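Local coordinates for putative lipoprotein (Campylobacter jejuni subsp. jejuni, PDB 2G5G) that binds two stacked hemes at the interface of its dimer through a tyrosine ligand, and probably takes part in bacterial heme transport, at residues 149-154 against 190-195; 161-166 against 196-201; 19-24 against 28-33. One frame throughout, in Å; residues are numbered along the deposited sequence.

Overall arrangement
Along the chain, contact 3 (19-24 with 28-33) closes first; contacts 1 and 2 follow with their segments alternating, and both draw on helix 187-210. Contact 1 sets the end of helix 144-151 against residues 190-195, and contact 2 sets the loop leading into helix 165-179 against residues 196-201. Their centres lie about 12 Å apart and they touch, I150 packing on I196 and F199, and Y151 on I196, so one helix serves both the heme site and the packing behind it. Contact 3 is a hairpin at the outer edge of the mixed sheet, its centre about 38 Å from that of contact 1 and across the chain's centre, remote from the heme.

Contact 1: 149-154 against 190-195; sequences SIYNGA and LDKLVE. With HEM (protoporphyrin IX containing Fe), chain B.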
loop_
_atom_site.group_PDB
_atom_site.type_symbol
_atom_site.label_atom_id
_atom_site.label_comp_id
_atom_site.label_asym_id
_atom_site.label_seq_id
_atom_site.Cartn_x
_atom_site.Cartn_y
_atom_site.Cartn_z
ATOM N N SER A 149 10.896 -0.556 -0.390
ATOM C CA SER A 149 11.907 -0.348 -1.423
ATOM C C SER A 149 11.684 -1.182 -2.691
ATOM O O SER A 149 11.917 -0.701 -3.799
ATOM C CB SER A 149 13.302 -0.585 -0.857
ATOM O OG SER A 149 14.269 -0.429 -1.873
ATOM N N ILE A 150 11.238 -2.434 -2.527
ATOM C CA ILE A 150 10.895 -3.295 -3.665
ATOM C C ILE A 150 9.679 -2.744 -4.441
ATOM O O ILE A 150 9.708 -2.650 -5.664
ATOM C CB ILE A 150 10.671 -4.770 -3.212
ATOM C CG1 ILE A 150 12.008 -5.364 -2.730
ATOM C CG2 ILE A 150 10.056 -5.610 -4.345
ATOM C CD1 ILE A 150 11.880 -6.357 -1.580
ATOM N N TYR A 151 8.629 -2.388 -3.708
ATOM C CA TYR A 151 7.427 -1.767 -4.256
ATOM C C TYR A 151 7.752 -0.537 -5.118
ATOM O O TYR A 151 7.238 -0.394 -6.229
ATOM C CB TYR A 151 6.524 -1.364 -3.098
ATOM C CG TYR A 151 5.125 -0.913 -3.468
ATOM C CD1 TYR A 151 4.082 -1.828 -3.562
ATOM C CD2 TYR A 151 4.841 0.431 -3.679
ATOM C CE1 TYR A 151 2.789 -1.420 -3.876
ATOM C CE2 TYR A 151 3.554 0.857 -4.004
ATOM C CZ TYR A 151 2.527 -0.075 -4.091
ATOM O OH TYR A 151 1.243 0.339 -4.397
ATOM N N ASN A 152 8.633 0.324 -4.611
ATOM C CA ASN A 152 9.045 1.523 -5.330
ATOM C C ASN A 152 9.982 1.236 -6.513
ATOM O O ASN A 152 10.304 2.129 -7.298
ATOM C CB ASN A 152 9.613 2.558 -4.347
ATOM C CG ASN A 152 8.554 3.072 -3.364
ATOM O OD1 ASN A 152 7.361 3.109 -3.676
ATOM N ND2 ASN A 152 8.985 3.450 -2.167
ATOM N N GLY A 153 10.396 -0.021 -6.660
ATOM C CA GLY A 153 11.130 -0.460 -7.846
ATOM C C GLY A 153 12.603 -0.768 -7.618
ATOM O O GLY A 153 13.438 0.155 -7.514
ATOM N N ALA A 154 12.914 -2.063 -7.544
ATOM C CA ALA A 154 14.284 -2.550 -7.444
ATOM C C ALA A 154 14.553 -3.501 -8.616
ATOM O O ALA A 154 13.631 -3.819 -9.366
ATOM C CB ALA A 154 14.501 -3.252 -6.107
ATOM N N LEU A 190 -0.593 -5.327 -9.146
ATOM C CA LEU A 190 -0.521 -6.771 -8.937
ATOM C C LEU A 190 0.878 -7.301 -9.236
ATOM O O LEU A 190 1.372 -8.175 -8.519
ATOM C CB LEU A 190 -1.599 -7.515 -9.732
ATOM C CG LEU A 190 -3.016 -7.499 -9.155
ATOM C CD1 LEU A 190 -4.036 -7.908 -10.226
ATOM C CD2 LEU A 190 -3.140 -8.376 -7.908
ATOM N N ASP A 191 1.525 -6.750 -10.260
ATOM C CA ASP A 191 2.884 -7.138 -10.598
ATOM C C ASP A 191 3.872 -6.727 -9.495
ATOM O O ASP A 191 4.887 -7.391 -9.306
ATOM C CB ASP A 191 3.330 -6.540 -11.940
ATOM C CG ASP A 191 2.766 -7.296 -13.166
ATOM O OD1 ASP A 191 2.232 -8.429 -13.032
ATOM O OD2 ASP A 191 2.867 -6.736 -14.285
ATOM N N LYS A 192 3.567 -5.635 -8.787
ATOM C CA LYS A 192 4.390 -5.176 -7.678
ATOM C C LYS A 192 4.230 -6.108 -6.477
ATOM O O LYS A 192 5.207 -6.435 -5.807
ATOM C CB LYS A 192 3.997 -3.755 -7.254
ATOM C CG LYS A 192 4.573 -2.630 -8.083
ATOM C CD LYS A 192 4.200 -1.306 -7.436
ATOM C CE LYS A 192 4.066 -0.166 -8.458
ATOM N NZ LYS A 192 3.435 1.026 -7.783
ATOM N N LEU A 193 2.990 -6.496 -6.207
ATOM C CA LEU A 193 2.674 -7.408 -5.130
ATOM C C LEU A 193 3.257 -8.811 -5.392
ATOM O O LEU A 193 3.721 -9.464 -4.461
ATOM C CB LEU A 193 1.162 -7.472 -4.887
ATOM C CG LEU A 193 0.451 -6.181 -4.447
ATOM C CD1 LEU A 193 -1.002 -6.472 -4.020
ATOM C CD2 LEU A 193 1.194 -5.438 -3.338
ATOM N N VAL A 194 3.236 -9.244 -6.653
ATOM C CA VAL A 194 3.875 -10.511 -7.051
ATOM C C VAL A 194 5.375 -10.469 -6.766
ATOM O O VAL A 194 5.908 -11.401 -6.152
ATOM C CB VAL A 194 3.620 -10.882 -8.534
ATOM C CG1 VAL A 194 4.464 -12.095 -8.935
ATOM C CG2 VAL A 194 2.150 -11.173 -8.767
ATOM N N GLU A 195 6.042 -9.390 -7.184
ATOM C CA GLU A 195 7.475 -9.236 -6.945
ATOM C C GLU A 195 7.829 -9.210 -5.468
ATOM O O GLU A 195 8.860 -9.783 -5.076
ATOM C CB GLU A 195 8.070 -8.032 -7.681
ATOM C CG GLU A 195 8.203 -8.279 -9.198
ATOM C CD GLU A 195 8.846 -9.635 -9.537
ATOM O OE1 GLU A 195 8.197 -10.495 -10.191
ATOM O OE2 GLU A 195 10.016 -9.836 -9.137
HETATM C CHA HEM B . -0.578 3.572 -3.519
HETATM C CHB HEM B . 2.954 1.466 -0.851
HETATM C CHC HEM B . 0.517 -2.720 -0.697
HETATM C CHD HEM B . -3.066 -0.630 -3.262
HETATM C C1A HEM B . 0.607 3.356 -2.826
HETATM C C2A HEM B . 1.698 4.312 -2.671
HETATM C C3A HEM B . 2.660 3.723 -1.938
HETATM C C4A HEM B . 2.223 2.386 -1.591
HETATM C CMA HEM B . 4.010 4.341 -1.510
HETATM C CAA HEM B . 1.723 5.745 -3.271
HETATM C CBA HEM B . 0.876 6.698 -2.425
HETATM C CGA HEM B . 0.314 7.890 -3.201
HETATM O O1A HEM B . 0.906 8.300 -4.244
HETATM O O2A HEM B . -0.740 8.440 -2.765
HETATM C C1B HEM B . 2.675 0.125 -0.660
HETATM C C2B HEM B . 3.580 -0.898 -0.152
HETATM C C3B HEM B . 2.916 -2.062 -0.106
HETATM C C4B HEM B . 1.554 -1.818 -0.579
HETATM C CMB HEM B . 5.053 -0.675 0.252
HETATM C CAB HEM B . 3.513 -3.415 0.373
HETATM C CBB HEM B . 2.744 -4.502 0.525
HETATM C C1C HEM B . -0.676 -2.508 -1.359
HETATM C C2C HEM B . -1.748 -3.476 -1.513
HETATM C C3C HEM B . -2.731 -2.893 -2.213
HETATM C C4C HEM B . -2.321 -1.537 -2.535
HETATM C CMC HEM B . -1.741 -4.916 -0.949
HETATM C CAC HEM B . -4.079 -3.535 -2.626
HETATM C CBC HEM B . -4.895 -4.079 -1.715
HETATM C C1D HEM B . -2.775 0.681 -3.588
HETATM C C2D HEM B . -3.643 1.578 -4.323
HETATM C C3D HEM B . -2.873 2.904 -4.407
HETATM C C4D HEM B . -1.617 2.670 -3.709
HETATM C CMD HEM B . -5.042 1.258 -4.895
HETATM C CAD HEM B . -3.350 4.209 -5.091
HETATM C CBD HEM B . -3.290 5.346 -4.073
HETATM C CGD HEM B . -4.641 6.000 -3.912
HETATM O O1D HEM B . -5.303 5.759 -2.868
HETATM O O2D HEM B . -5.061 6.771 -4.820
HETATM N NA HEM B . 0.968 2.187 -2.159
HETATM N NB HEM B . 1.455 -0.481 -0.899
HETATM N NC HEM B . -1.068 -1.332 -1.992
HETATM N ND HEM B . -1.613 1.362 -3.257
HETATM FE FE HEM B . 0.018 0.333 -2.222
#
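K192 lies across one face of the Y151 ring while heme occupies the opposite face, so the phenol is sandwiched between helix 187-210 and the porphyrin. The lysine chain leaves its helix toward 149-154 and runs extended beyond CG. Its CD stands over the middle of the ring, 3.8 Å from the Y151 ring centroid and 8° off the normal, a CH-pi contact. The same K192 CD comes to 3.4 Å from the backbone O of Y151. Further out, K192 NZ makes an off-centre cation-pi contact, 4.3 Å from the Y151 ring centroid. At the next residue, L193 reaches the edge of the phenol near its plane, its CD2 4.4 Å from Y151 CE1. The other methyl, L193 CD1, rests 3.5 Å from the heme methyl CMC, which ties the leucine to tyrosine and porphyrin alike. E195 meets I150 mainly through its main chain, I150 CG2 approaching the E195 carbonyl carbon; I150 also packs on I196 and F199 farther along the same helix.

Y151 itself holds CG anti to its main-chain nitrogen (chi1 -170°), which sends the ring out from helix 144-151 and over the macrocycle. Ring carbon CE2 lies 3.2 Å from heme C4A, and OH binds the heme iron at 2.5 Å, a rather long bond. L189 and I196 add further packing to the tyrosine, and K200 of the second subunit hydrogen-bonds the heme, in keeping with a site shared across the dimer. Ligation by a tyrosine oxygen is known from several bacterial heme-uptake proteins, and from catalases, and generally favours ferric iron; a lysine ammonium beside the phenol ring would be expected to stabilise negative charge on that oxygen.

Contact 2: 161-166 against 196-201; sequences VSTTNE and IQQFKD
Q198 reaches from helix 187-210 to the loop ahead of helix 165-179 and meets S162 and T163. Its CB leaves the helix toward the loop, and the chain bends at chi2 (-101°), bringing the terminal amide against the main chain of S162 and the methyl of T163. The Q198 amide carbon CD lies 3.7 Å from the carbonyl O of S162. T163 presents CB and CG2 rather than its hydroxyl, and the two side chains cross at about a right angle. T163 and Q198 are the closest pair of backbones, their CA atoms 7.5 Å apart.

The loop ends in an N-cap: T164 turns away from Q198, and its OG1 accepts a hydrogen bond from the backbone N of V167, starting helix 165-179. That helix and 187-210 are joined by a connection without strands, and V167, K168 and L171 of the first flank Q198.

Farther out, S162 OG is hydrogen-bonded to D236 and R202, which anchors the loop to helix 230-236 and to the next turn of helix 187-210. On the same helix, D201 OD1 is hydrogen-bonded to H223 ND1, I196 touches the heme ligated by Y151, and K200 NZ hydrogen-bonds a propionate of the other heme.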
loop_
_atom_site.group_PDB
_atom_site.type_symbol
_atom_site.label_atom_id
_atom_site.label_comp_id
_atom_site.label_asym_id
_atom_site.label_seq_id
_atom_site.Cartn_x
_atom_site.Cartn_y
_atom_site.Cartn_z
ATOM N N VAL A 161 14.038 -22.110 -11.235
ATOM C CA VAL A 161 12.685 -22.651 -11.016
ATOM C C VAL A 161 11.772 -21.739 -10.209
ATOM O O VAL A 161 10.549 -21.890 -10.259
ATOM C CB VAL A 161 12.684 -24.059 -10.366
ATOM C CG1 VAL A 161 13.479 -25.071 -11.251
ATOM C CG2 VAL A 161 13.212 -23.999 -8.937
ATOM N N SER A 162 12.346 -20.815 -9.438
ATOM C CA SER A 162 11.526 -20.030 -8.526
ATOM C C SER A 162 10.900 -18.785 -9.156
ATOM O O SER A 162 9.966 -18.232 -8.594
ATOM C CB SER A 162 12.318 -19.620 -7.256
ATOM O OG SER A 162 13.336 -18.705 -7.585
ATOM N N THR A 163 11.408 -18.363 -10.304
ATOM C CA THR A 163 10.990 -17.071 -10.898
ATOM C C THR A 163 10.367 -17.231 -12.281
ATOM O O THR A 163 10.314 -16.270 -13.046
ATOM C CB THR A 163 12.185 -16.113 -11.028
ATOM O OG1 THR A 163 13.264 -16.810 -11.657
ATOM C CG2 THR A 163 12.638 -15.644 -9.653
ATOM N N THR A 164 9.909 -18.437 -12.606
ATOM C CA THR A 164 9.318 -18.705 -13.932
ATOM C C THR A 164 8.056 -17.892 -14.132
ATOM O O THR A 164 7.400 -17.497 -13.161
ATOM C CB THR A 164 8.917 -20.186 -14.108
ATOM O OG1 THR A 164 7.844 -20.499 -13.221
ATOM C CG2 THR A 164 10.081 -21.119 -13.853
ATOM N N ASN A 165 7.680 -17.668 -15.398
ATOM C CA ASN A 165 6.434 -16.959 -15.684
ATOM C C ASN A 165 5.257 -17.691 -15.108
ATOM O O ASN A 165 4.297 -17.070 -14.671
ATOM C CB ASN A 165 6.232 -16.756 -17.193
ATOM C CG ASN A 165 7.348 -15.976 -17.819
ATOM O OD1 ASN A 165 7.861 -15.024 -17.227
ATOM N ND2 ASN A 165 7.752 -16.378 -19.019
ATOM N N GLU A 166 5.344 -19.023 -15.110
ATOM C CA GLU A 166 4.276 -19.875 -14.616
ATOM C C GLU A 166 4.061 -19.622 -13.123
ATOM O O GLU A 166 2.943 -19.452 -12.671
ATOM C CB GLU A 166 4.639 -21.343 -14.883
ATOM C CG GLU A 166 3.545 -22.371 -14.620
ATOM C CD GLU A 166 4.030 -23.839 -14.733
ATOM O OE1 GLU A 166 5.127 -24.095 -15.292
ATOM O OE2 GLU A 166 3.299 -24.742 -14.264
ATOM N N ILE A 196 6.968 -8.587 -4.659
ATOM C CA ILE A 196 7.135 -8.563 -3.200
ATOM C C ILE A 196 7.014 -9.950 -2.574
ATOM O O ILE A 196 7.796 -10.286 -1.666
ATOM C CB ILE A 196 6.150 -7.583 -2.505
ATOM C CG1 ILE A 196 6.588 -6.132 -2.755
ATOM C CG2 ILE A 196 6.099 -7.808 -0.984
ATOM C CD1 ILE A 196 5.447 -5.159 -2.601
ATOM N N GLN A 197 6.027 -10.737 -3.025
ATOM C CA GLN A 197 5.896 -12.151 -2.580
ATOM C C GLN A 197 7.144 -12.947 -2.931
ATOM O O GLN A 197 7.685 -13.687 -2.091
ATOM C CB GLN A 197 4.656 -12.807 -3.188
ATOM C CG GLN A 197 4.320 -14.158 -2.602
ATOM C CD GLN A 197 3.389 -14.117 -1.414
ATOM O OE1 GLN A 197 2.869 -15.160 -0.974
ATOM N NE2 GLN A 197 3.181 -12.941 -0.866
ATOM N N GLN A 198 7.606 -12.782 -4.154
ATOM C CA GLN A 198 8.789 -13.473 -4.672
ATOM C C GLN A 198 10.036 -13.151 -3.836
ATOM O O GLN A 198 10.820 -14.052 -3.478
ATOM C CB GLN A 198 9.030 -13.086 -6.141
ATOM C CG GLN A 198 8.030 -13.726 -7.139
ATOM C CD GLN A 198 8.620 -14.919 -7.855
ATOM O OE1 GLN A 198 8.453 -16.078 -7.428
ATOM N NE2 GLN A 198 9.337 -14.655 -8.926
ATOM N N PHE A 199 10.210 -11.858 -3.536
ATOM C CA PHE A 199 11.284 -11.404 -2.650
ATOM C C PHE A 199 11.183 -11.938 -1.218
ATOM O O PHE A 199 12.216 -12.293 -0.644
ATOM C CB PHE A 199 11.373 -9.867 -2.632
ATOM C CG PHE A 199 12.272 -9.289 -3.696
ATOM C CD1 PHE A 199 11.745 -8.844 -4.914
ATOM C CD2 PHE A 199 13.630 -9.131 -3.466
ATOM C CE1 PHE A 199 12.572 -8.299 -5.896
ATOM C CE2 PHE A 199 14.464 -8.577 -4.446
ATOM C CZ PHE A 199 13.922 -8.157 -5.660
ATOM N N LYS A 200 9.973 -11.966 -0.636
ATOM C CA LYS A 200 9.731 -12.511 0.706
ATOM C C LYS A 200 10.146 -13.976 0.718
ATOM O O LYS A 200 10.848 -14.425 1.619
ATOM C CB LYS A 200 8.251 -12.429 1.110
ATOM C CG LYS A 200 7.746 -11.010 1.470
ATOM C CD LYS A 200 6.241 -10.984 1.680
ATOM C CE LYS A 200 5.816 -9.678 2.393
ATOM N NZ LYS A 200 4.335 -9.627 2.455
ATOM N N ASP A 201 9.731 -14.704 -0.314
ATOM C CA ASP A 201 10.041 -16.136 -0.459
ATOM C C ASP A 201 11.537 -16.413 -0.566
ATOM O O ASP A 201 12.058 -17.344 0.059
ATOM C CB ASP A 201 9.261 -16.679 -1.659
ATOM C CG ASP A 201 7.791 -16.861 -1.341
ATOM O OD1 ASP A 201 7.444 -16.927 -0.131
ATOM O OD2 ASP A 201 6.961 -16.921 -2.283
#

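Contact 3: 19-24 against 28-33; sequences FYILDT and KKISFE
Two backbone hydrogen bonds join the segments: I30 N donates to I21 O (2.9 Å, 160° at the hydrogen), and D23 N donates to K28 O at 3.0 Å. Between them L22 and K29 form an antiparallel non-hydrogen-bonded pair. I21 O also receives a CA-H contact from K29 CA. Beyond I30 the chains diverge, and a water fills in, accepting from I21 N and donating to I30 O.

The aliphatic part of K29 lies alongside L22 on one face of the hairpin, K29 CG 3.6 Å from L22 CD2, and K29 CD meets the ring of Y20 at an oblique angle. I21 packs on I30 through their CG2 methyls, modelled 3.3 Å apart, a separation short enough to be doubtful. The other branch of I21, with CG1 beside the backbone N (chi1 -57°), carries CD1 to 3.4 Å from F32 CA. F32 and F19 then meet by their rings, F32 CD1 4.1 Å from F19 CZ, and both rings lie on M62 of helix 54-73.

S31 caps helix 32-39 through D34 N. Strand 19-23 pairs on with 260-264, making this a short antiparallel beta hairpin whose second, weakly bonded strand edges the sheet and leads, after I30 and S31, into the helix.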
loop_
_atom_site.group_PDB
_atom_site.type_symbol
_atom_site.label_atom_id
_atom_site.label_comp_id
_atom_site.label_asym_id
_atom_site.label_seq_id
_atom_site.Cartn_x
_atom_site.Cartn_y
_atom_site.Cartn_z
ATOM N N PHE A 19 -9.090 -34.194 13.626
ATOM C CA PHE A 19 -8.228 -34.066 12.452
ATOM C C PHE A 19 -7.610 -35.390 12.058
ATOM O O PHE A 19 -7.582 -36.347 12.835
ATOM C CB PHE A 19 -7.104 -33.039 12.706
ATOM C CG PHE A 19 -5.964 -33.576 13.532
ATOM C CD1 PHE A 19 -4.833 -34.123 12.923
ATOM C CD2 PHE A 19 -6.018 -33.531 14.924
ATOM C CE1 PHE A 19 -3.785 -34.619 13.687
ATOM C CE2 PHE A 19 -4.965 -34.029 15.711
ATOM C CZ PHE A 19 -3.852 -34.570 15.101
ATOM N N TYR A 20 -7.076 -35.441 10.839
ATOM C CA TYR A 20 -6.184 -36.530 10.493
ATOM C C TYR A 20 -5.098 -35.980 9.552
ATOM O O TYR A 20 -5.085 -34.787 9.215
ATOM C CB TYR A 20 -6.938 -37.736 9.911
ATOM C CG TYR A 20 -7.661 -37.464 8.600
ATOM C CD1 TYR A 20 -7.054 -37.746 7.372
ATOM C CD2 TYR A 20 -8.964 -36.964 8.590
ATOM C CE1 TYR A 20 -7.711 -37.509 6.177
ATOM C CE2 TYR A 20 -9.630 -36.715 7.395
ATOM C CZ TYR A 20 -9.000 -37.007 6.199
ATOM O OH TYR A 20 -9.641 -36.746 5.021
ATOM N N ILE A 21 -4.174 -36.844 9.186
ATOM C CA ILE A 21 -3.009 -36.448 8.384
ATOM C C ILE A 21 -2.892 -37.358 7.188
ATOM O O ILE A 21 -2.957 -38.571 7.342
ATOM C CB ILE A 21 -1.711 -36.615 9.199
ATOM C CG1 ILE A 21 -1.781 -35.803 10.498
ATOM C CG2 ILE A 21 -0.446 -36.240 8.344
ATOM C CD1 ILE A 21 -0.766 -36.245 11.511
ATOM N N LEU A 22 -2.685 -36.778 6.011
ATOM C CA LEU A 22 -2.321 -37.534 4.838
ATOM C C LEU A 22 -0.884 -37.241 4.452
ATOM O O LEU A 22 -0.478 -36.098 4.433
ATOM C CB LEU A 22 -3.184 -37.132 3.644
ATOM C CG LEU A 22 -4.659 -37.512 3.609
ATOM C CD1 LEU A 22 -5.246 -36.914 2.338
ATOM C CD2 LEU A 22 -4.813 -39.034 3.608
ATOM N N ASP A 23 -0.149 -38.294 4.136
ATOM C CA ASP A 23 1.040 -38.222 3.299
ATOM C C ASP A 23 0.513 -37.829 1.899
ATOM O O ASP A 23 -0.306 -38.564 1.316
ATOM C CB ASP A 23 1.658 -39.614 3.274
ATOM C CG ASP A 23 2.936 -39.690 2.462
ATOM O OD1 ASP A 23 3.062 -39.001 1.439
ATOM O OD2 ASP A 23 3.812 -40.484 2.835
ATOM N N THR A 24 0.933 -36.691 1.356
ATOM C CA THR A 24 0.370 -36.265 0.054
ATOM C C THR A 24 0.941 -37.051 -1.157
ATOM O O THR A 24 0.379 -36.995 -2.252
ATOM C CB THR A 24 0.605 -34.760 -0.229
ATOM O OG1 THR A 24 2.019 -34.533 -0.330
ATOM C CG2 THR A 24 -0.058 -33.853 0.819
ATOM N N LYS A 28 -2.001 -41.630 1.698
ATOM C CA LYS A 28 -2.295 -42.559 2.755
ATOM C C LYS A 28 -2.409 -41.804 4.078
ATOM O O LYS A 28 -1.617 -40.924 4.339
ATOM C CB LYS A 28 -1.176 -43.576 2.860
ATOM C CG LYS A 28 -1.553 -44.798 3.716
ATOM C CD LYS A 28 -0.430 -45.847 3.662
ATOM C CE LYS A 28 0.552 -45.655 4.809
ATOM N NZ LYS A 28 1.286 -46.922 5.141
ATOM N N LYS A 29 -3.384 -42.164 4.914
ATOM C CA LYS A 29 -3.508 -41.550 6.230
ATOM C C LYS A 29 -2.357 -42.032 7.073
ATOM O O LYS A 29 -1.973 -43.196 6.990
ATOM C CB LYS A 29 -4.870 -41.913 6.871
ATOM C CG LYS A 29 -6.042 -41.377 6.042
ATOM C CD LYS A 29 -7.411 -41.530 6.733
ATOM C CE LYS A 29 -8.532 -42.008 5.782
ATOM N NZ LYS A 29 -8.195 -41.977 4.329
ATOM N N ILE A 30 -1.765 -41.129 7.846
ATOM C CA ILE A 30 -0.562 -41.446 8.634
ATOM C C ILE A 30 -0.786 -40.935 10.054
ATOM O O ILE A 30 -1.404 -39.892 10.235
ATOM C CB ILE A 30 0.734 -40.831 7.979
ATOM C CG1 ILE A 30 2.012 -41.295 8.678
ATOM C CG2 ILE A 30 0.699 -39.335 7.969
ATOM C CD1 ILE A 30 3.303 -40.711 8.084
ATOM N N SER A 31 -0.329 -41.676 11.062
ATOM C CA SER A 31 -0.526 -41.202 12.430
ATOM C C SER A 31 0.307 -39.956 12.676
ATOM O O SER A 31 1.327 -39.762 12.033
ATOM C CB SER A 31 -0.196 -42.276 13.456
ATOM O OG SER A 31 1.186 -42.526 13.484
ATOM N N PHE A 32 -0.168 -39.091 13.577
ATOM C CA PHE A 32 0.608 -37.967 14.069
ATOM C C PHE A 32 2.034 -38.393 14.494
ATOM O O PHE A 32 2.996 -37.777 14.044
ATOM C CB PHE A 32 -0.151 -37.234 15.197
ATOM C CG PHE A 32 0.576 -36.030 15.737
ATOM C CD1 PHE A 32 0.277 -34.765 15.281
ATOM C CD2 PHE A 32 1.566 -36.177 16.714
ATOM C CE1 PHE A 32 0.951 -33.656 15.777
ATOM C CE2 PHE A 32 2.242 -35.072 17.214
ATOM C CZ PHE A 32 1.921 -33.806 16.741
ATOM N N GLU A 33 2.159 -39.452 15.309
ATOM C CA GLU A 33 3.475 -39.995 15.729
ATOM C C GLU A 33 4.352 -40.383 14.518
ATOM O O GLU A 33 5.517 -40.015 14.475
ATOM C CB GLU A 33 3.295 -41.224 16.632
ATOM C CG GLU A 33 3.980 -41.147 18.010
ATOM C CD GLU A 33 3.820 -42.462 18.815
ATOM O OE1 GLU A 33 3.138 -42.457 19.872
ATOM O OE2 GLU A 33 4.372 -43.496 18.375
HETATM O O HOH W 1 -4.028 -39.221 10.861
#